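Local coordinates for acetoin utilization protein AcuB, putative (Vibrio cholerae, PDB 2O16), which is of unknown function but carries a pair of CBS domains, modules that in relatives often bind adenosyl ligands, and is named for a putative role in acetoin utilization, at residues L48-A60 against P79-V91. Residues are numbered along the deposited sequence; the frame is centred on the assembly and turned at random.
Sequences LLGIVSQRDLLAA and PLFEVMHTDVTSV. With PO4 (phosphate ion), chain E.
Leu48 and Val88 meet tip to tip, CD2 of the leucine lying 3.6 Å from CG1 of the valine. The same Leu48 CD2 also brushes Ser90 CB. Leu49 offers its backbone carbonyl and CB to the methyl end of Met84. Leu49 and Gly50 form a classic beta bulge opposite Ile41. Met84 SD lies 4.0 Å from Gly50 CA. Met84 is extended beyond CG, which carries CE on to Leu49.

From here water joins the backbones. One water donates to both Leu49 O and His85 O. A second accepts from Ile51 N and lies 2.7 Å from His85 O. A third accepts from His85 N and lies 2.5 Å from Ile51 O and 2.8 Å from Asp56 OD2.

Val52 turns CG1 onto Met84 CB, at 3.8 Å, and crosses Leu80 at about a right angle. Ser53 caps the helix that follows: Asp56 N donates to Ser53 OG, and Ser53 N returns a bond to Asp56 OD2, a capping box. Ser53 OG also donates to a phosphate, probably from the crystallisation liquor. O1 of that ion sits in the plane of the His85 ring, 3.0 Å from NE2, and the Asp56 carboxylate is turned 78° from the same ring. Asp56 CB, Leu57 CD2 and Ala60 CB pack round Val83 CG1.

The 79-91 segment thus runs from the weakly bonded helical turn at about 80-83 across strand 48-53. Leu57 and Leu80 both reach Ala27 of helix 24-34, while Val52 and Met84 touch strand 38-42. At the far end Leu48 and Ser90 touch strand 112-116, which is consistent with the segment bridging the two CBS modules.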
loop_
_atom_site.group_PDB
_atom_site.type_symbol
_atom_site.label_atom_id
_atom_site.label_comp_id
_atom_site.label_asym_id
_atom_site.label_seq_id
_atom_site.Cartn_x
_atom_site.Cartn_y
_atom_site.Cartn_z
ATOM N N LEU A 48 -4.076 -7.548 8.162
ATOM C CA LEU A 48 -4.499 -6.454 7.320
ATOM C C LEU A 48 -5.999 -6.317 7.427
ATOM O O LEU A 48 -6.731 -7.296 7.233
ATOM C CB LEU A 48 -4.093 -6.718 5.868
ATOM C CG LEU A 48 -4.634 -5.717 4.844
ATOM C CD1 LEU A 48 -3.920 -4.378 5.128
ATOM C CD2 LEU A 48 -4.371 -6.221 3.403
ATOM N N LEU A 49 -6.466 -5.120 7.755
ATOM C CA LEU A 49 -7.899 -4.840 7.806
ATOM C C LEU A 49 -8.342 -3.965 6.629
ATOM O O LEU A 49 -9.491 -3.991 6.254
ATOM C CB LEU A 49 -8.246 -4.083 9.086
ATOM C CG LEU A 49 -7.880 -4.818 10.384
ATOM C CD1 LEU A 49 -8.209 -3.944 11.601
ATOM C CD2 LEU A 49 -8.638 -6.140 10.436
ATOM N N GLY A 50 -7.429 -3.158 6.096
ATOM C CA GLY A 50 -7.750 -2.224 4.986
ATOM C C GLY A 50 -6.554 -1.318 4.719
ATOM O O GLY A 50 -5.483 -1.537 5.257
ATOM N N ILE A 51 -6.740 -0.291 3.881
ATOM C CA ILE A 51 -5.665 0.606 3.553
ATOM C C ILE A 51 -6.272 1.972 3.189
ATOM O O ILE A 51 -7.355 2.038 2.593
ATOM C CB ILE A 51 -4.738 -0.011 2.442
ATOM C CG1 ILE A 51 -3.643 0.970 2.005
ATOM C CG2 ILE A 51 -5.552 -0.527 1.250
ATOM C CD1 ILE A 51 -2.509 0.284 1.291
ATOM N N VAL A 52 -5.615 3.056 3.603
ATOM C CA VAL A 52 -6.087 4.393 3.237
ATOM C C VAL A 52 -5.030 5.076 2.359
ATOM O O VAL A 52 -3.832 4.965 2.630
ATOM C CB VAL A 52 -6.424 5.266 4.502
ATOM C CG1 VAL A 52 -7.658 4.684 5.234
ATOM C CG2 VAL A 52 -5.199 5.349 5.456
ATOM N N SER A 53 -5.479 5.722 1.287
ATOM C CA SER A 53 -4.570 6.447 0.398
ATOM C C SER A 53 -4.735 7.935 0.655
ATOM O O SER A 53 -5.707 8.362 1.287
ATOM C CB SER A 53 -4.905 6.147 -1.070
ATOM O OG SER A 53 -6.216 6.605 -1.360
ATOM N N GLN A 54 -3.805 8.733 0.141
ATOM C CA GLN A 54 -4.016 10.186 0.148
ATOM C C GLN A 54 -5.344 10.533 -0.512
ATOM O O GLN A 54 -6.081 11.415 -0.030
ATOM C CB GLN A 54 -2.881 10.911 -0.581
ATOM C CG GLN A 54 -3.086 12.444 -0.603
ATOM C CD GLN A 54 -2.044 13.122 -1.470
ATOM O OE1 GLN A 54 -2.152 13.147 -2.698
ATOM N NE2 GLN A 54 -1.003 13.609 -0.838
ATOM N N ARG A 55 -5.681 9.823 -1.596
ATOM C CA ARG A 55 -6.947 10.075 -2.270
ATOM C C ARG A 55 -8.161 9.834 -1.356
ATOM O O ARG A 55 -9.151 10.581 -1.399
ATOM C CB ARG A 55 -7.063 9.285 -3.586
ATOM C CG ARG A 55 -8.391 9.601 -4.338
ATOM C CD ARG A 55 -8.423 9.025 -5.748
ATOM N NE ARG A 55 -9.737 9.162 -6.379
ATOM C CZ ARG A 55 -10.019 8.796 -7.629
ATOM N NH1 ARG A 55 -9.080 8.268 -8.406
ATOM N NH2 ARG A 55 -11.245 8.961 -8.110
ATOM N N ASP A 56 -8.110 8.783 -0.547
ATOM C CA ASP A 56 -9.168 8.517 0.440
ATOM C C ASP A 56 -9.306 9.674 1.426
ATOM O O ASP A 56 -10.419 10.098 1.753
ATOM C CB ASP A 56 -8.877 7.222 1.228
ATOM C CG ASP A 56 -8.966 5.968 0.362
ATOM O OD1 ASP A 56 -9.776 5.955 -0.592
ATOM O OD2 ASP A 56 -8.222 5.003 0.630
ATOM N N LEU A 57 -8.166 10.135 1.950
ATOM C CA LEU A 57 -8.172 11.203 2.961
ATOM C C LEU A 57 -8.679 12.495 2.352
ATOM O O LEU A 57 -9.498 13.194 2.954
ATOM C CB LEU A 57 -6.775 11.414 3.590
ATOM C CG LEU A 57 -6.144 10.210 4.295
ATOM C CD1 LEU A 57 -4.937 10.637 5.114
ATOM C CD2 LEU A 57 -7.156 9.467 5.177
ATOM N N LEU A 58 -8.222 12.787 1.136
ATOM C CA LEU A 58 -8.640 14.008 0.446
ATOM C C LEU A 58 -10.137 13.979 0.140
ATOM O O LEU A 58 -10.835 14.978 0.338
ATOM C CB LEU A 58 -7.809 14.268 -0.822
ATOM C CG LEU A 58 -6.332 14.655 -0.678
ATOM C CD1 LEU A 58 -5.689 14.703 -2.053
ATOM C CD2 LEU A 58 -6.106 15.994 0.069
ATOM N N ALA A 59 -10.648 12.836 -0.304
ATOM C CA ALA A 59 -12.097 12.707 -0.552
ATOM C C ALA A 59 -12.958 12.836 0.721
ATOM O O ALA A 59 -14.048 13.418 0.683
ATOM C CB ALA A 59 -12.407 11.410 -1.252
ATOM N N ALA A 60 -12.486 12.299 1.844
ATOM C CA ALA A 60 -13.248 12.425 3.088
ATOM C C ALA A 60 -13.246 13.881 3.551
ATOM O O ALA A 60 -14.269 14.391 4.006
ATOM C CB ALA A 60 -12.676 11.528 4.164
ATOM N N PRO A 79 -12.683 8.100 12.578
ATOM C CA PRO A 79 -11.861 6.895 12.701
ATOM C C PRO A 79 -11.551 6.261 11.339
ATOM O O PRO A 79 -12.383 6.322 10.436
ATOM C CB PRO A 79 -12.709 5.951 13.537
ATOM C CG PRO A 79 -13.712 6.810 14.211
ATOM C CD PRO A 79 -13.980 7.949 13.259
ATOM N N LEU A 80 -10.336 5.739 11.181
ATOM C CA LEU A 80 -9.911 5.154 9.898
ATOM C C LEU A 80 -10.805 4.008 9.421
ATOM O O LEU A 80 -11.021 3.862 8.202
ATOM C CB LEU A 80 -8.430 4.745 9.940
ATOM C CG LEU A 80 -7.512 5.985 10.026
ATOM C CD1 LEU A 80 -6.155 5.658 10.542
ATOM C CD2 LEU A 80 -7.423 6.759 8.658
ATOM N N PHE A 81 -11.336 3.200 10.348
ATOM C CA PHE A 81 -12.292 2.154 9.933
ATOM C C PHE A 81 -13.510 2.706 9.142
ATOM O O PHE A 81 -14.107 1.974 8.323
ATOM C CB PHE A 81 -12.703 1.209 11.083
ATOM C CG PHE A 81 -13.692 1.809 12.081
ATOM C CD1 PHE A 81 -15.059 1.921 11.763
ATOM C CD2 PHE A 81 -13.263 2.228 13.333
ATOM C CE1 PHE A 81 -15.966 2.476 12.688
ATOM C CE2 PHE A 81 -14.143 2.769 14.257
ATOM C CZ PHE A 81 -15.508 2.899 13.931
ATOM N N GLU A 82 -13.870 3.970 9.379
ATOM C CA GLU A 82 -14.955 4.625 8.609
ATOM C C GLU A 82 -14.497 5.153 7.251
ATOM O O GLU A 82 -15.317 5.412 6.376
ATOM C CB GLU A 82 -15.607 5.766 9.414
ATOM C CG GLU A 82 -16.350 5.248 10.629
ATOM C CD GLU A 82 -17.167 6.291 11.370
ATOM O OE1 GLU A 82 -17.061 7.504 11.069
ATOM O OE2 GLU A 82 -17.933 5.875 12.272
ATOM N N VAL A 83 -13.198 5.383 7.096
ATOM C CA VAL A 83 -12.667 5.951 5.855
ATOM C C VAL A 83 -12.215 4.839 4.889
ATOM O O VAL A 83 -12.398 4.941 3.662
ATOM C CB VAL A 83 -11.505 6.934 6.148
ATOM C CG1 VAL A 83 -10.875 7.466 4.851
ATOM C CG2 VAL A 83 -11.995 8.127 7.052
ATOM N N MET A 84 -11.638 3.770 5.428
ATOM C CA MET A 84 -11.047 2.755 4.552
ATOM C C MET A 84 -12.143 1.977 3.782
ATOM O O MET A 84 -13.250 1.714 4.306
ATOM C CB MET A 84 -10.161 1.790 5.351
ATOM C CG MET A 84 -10.940 0.866 6.264
ATOM S SD MET A 84 -9.835 0.135 7.487
ATOM C CE MET A 84 -10.881 -1.134 8.221
ATOM N N HIS A 85 -11.813 1.631 2.540
ATOM C CA HIS A 85 -12.687 0.830 1.687
ATOM C C HIS A 85 -12.854 -0.559 2.266
ATOM O O HIS A 85 -11.887 -1.134 2.772
ATOM C CB HIS A 85 -12.073 0.737 0.282
ATOM C CG HIS A 85 -12.326 1.959 -0.541
ATOM N ND1 HIS A 85 -13.592 2.488 -0.711
ATOM C CD2 HIS A 85 -11.487 2.771 -1.219
ATOM C CE1 HIS A 85 -13.517 3.572 -1.467
ATOM N NE2 HIS A 85 -12.254 3.762 -1.790
ATOM N N THR A 86 -14.082 -1.083 2.190
ATOM C CA THR A 86 -14.384 -2.420 2.713
ATOM C C THR A 86 -13.860 -3.506 1.761
ATOM O O THR A 86 -13.649 -4.636 2.172
ATOM C CB THR A 86 -15.911 -2.570 2.960
ATOM O OG1 THR A 86 -16.599 -2.240 1.754
ATOM C CG2 THR A 86 -16.392 -1.594 4.073
ATOM N N ASP A 87 -13.638 -3.177 0.490
ATOM C CA ASP A 87 -13.026 -4.131 -0.430
ATOM C C ASP A 87 -11.505 -3.981 -0.337
ATOM O O ASP A 87 -10.980 -2.897 -0.559
ATOM C CB ASP A 87 -13.494 -3.860 -1.849
ATOM C CG ASP A 87 -15.012 -3.882 -1.963
ATOM O OD1 ASP A 87 -15.588 -4.981 -1.928
ATOM O OD2 ASP A 87 -15.623 -2.803 -2.068
ATOM N N VAL A 88 -10.813 -5.077 -0.036
ATOM C CA VAL A 88 -9.379 -5.032 0.168
ATOM C C VAL A 88 -8.672 -6.002 -0.814
ATOM O O VAL A 88 -8.960 -7.209 -0.809
ATOM C CB VAL A 88 -9.032 -5.416 1.629
ATOM C CG1 VAL A 88 -7.483 -5.344 1.857
ATOM C CG2 VAL A 88 -9.790 -4.519 2.631
ATOM N N THR A 89 -7.761 -5.469 -1.631
ATOM C CA THR A 89 -7.011 -6.274 -2.597
ATOM C C THR A 89 -5.620 -6.489 -2.020
ATOM O O THR A 89 -5.012 -5.530 -1.523
ATOM C CB THR A 89 -6.934 -5.573 -3.969
ATOM O OG1 THR A 89 -8.267 -5.287 -4.418
ATOM C CG2 THR A 89 -6.238 -6.478 -5.050
ATOM N N SER A 90 -5.141 -7.725 -2.054
ATOM C CA SER A 90 -3.802 -8.057 -1.540
ATOM C C SER A 90 -3.187 -9.163 -2.408
ATOM O O SER A 90 -3.860 -9.717 -3.339
ATOM C CB SER A 90 -3.871 -8.509 -0.065
ATOM O OG SER A 90 -4.623 -9.709 0.024
ATOM N N VAL A 91 -1.920 -9.474 -2.121
ATOM C CA VAL A 91 -1.199 -10.527 -2.846
ATOM C C VAL A 91 -0.280 -11.261 -1.868
ATOM O O VAL A 91 0.095 -10.698 -0.833
ATOM C CB VAL A 91 -0.381 -9.910 -4.024
ATOM C CG1 VAL A 91 0.827 -9.048 -3.505
ATOM C CG2 VAL A 91 0.132 -10.986 -5.020
HETATM P P PO4 E . -8.723 5.065 -3.864
HETATM O O1 PO4 E . -9.495 4.532 -2.674
HETATM O O2 PO4 E . -9.227 6.470 -4.116
HETATM O O3 PO4 E . -7.212 5.129 -3.578
HETATM O O4 PO4 E . -9.063 4.240 -5.097
HETATM O O HOH W 1 -11.722 -2.677 4.980
HETATM O O HOH W 2 -9.273 -0.582 2.503
HETATM O O HOH W 3 -9.450 2.597 1.291
#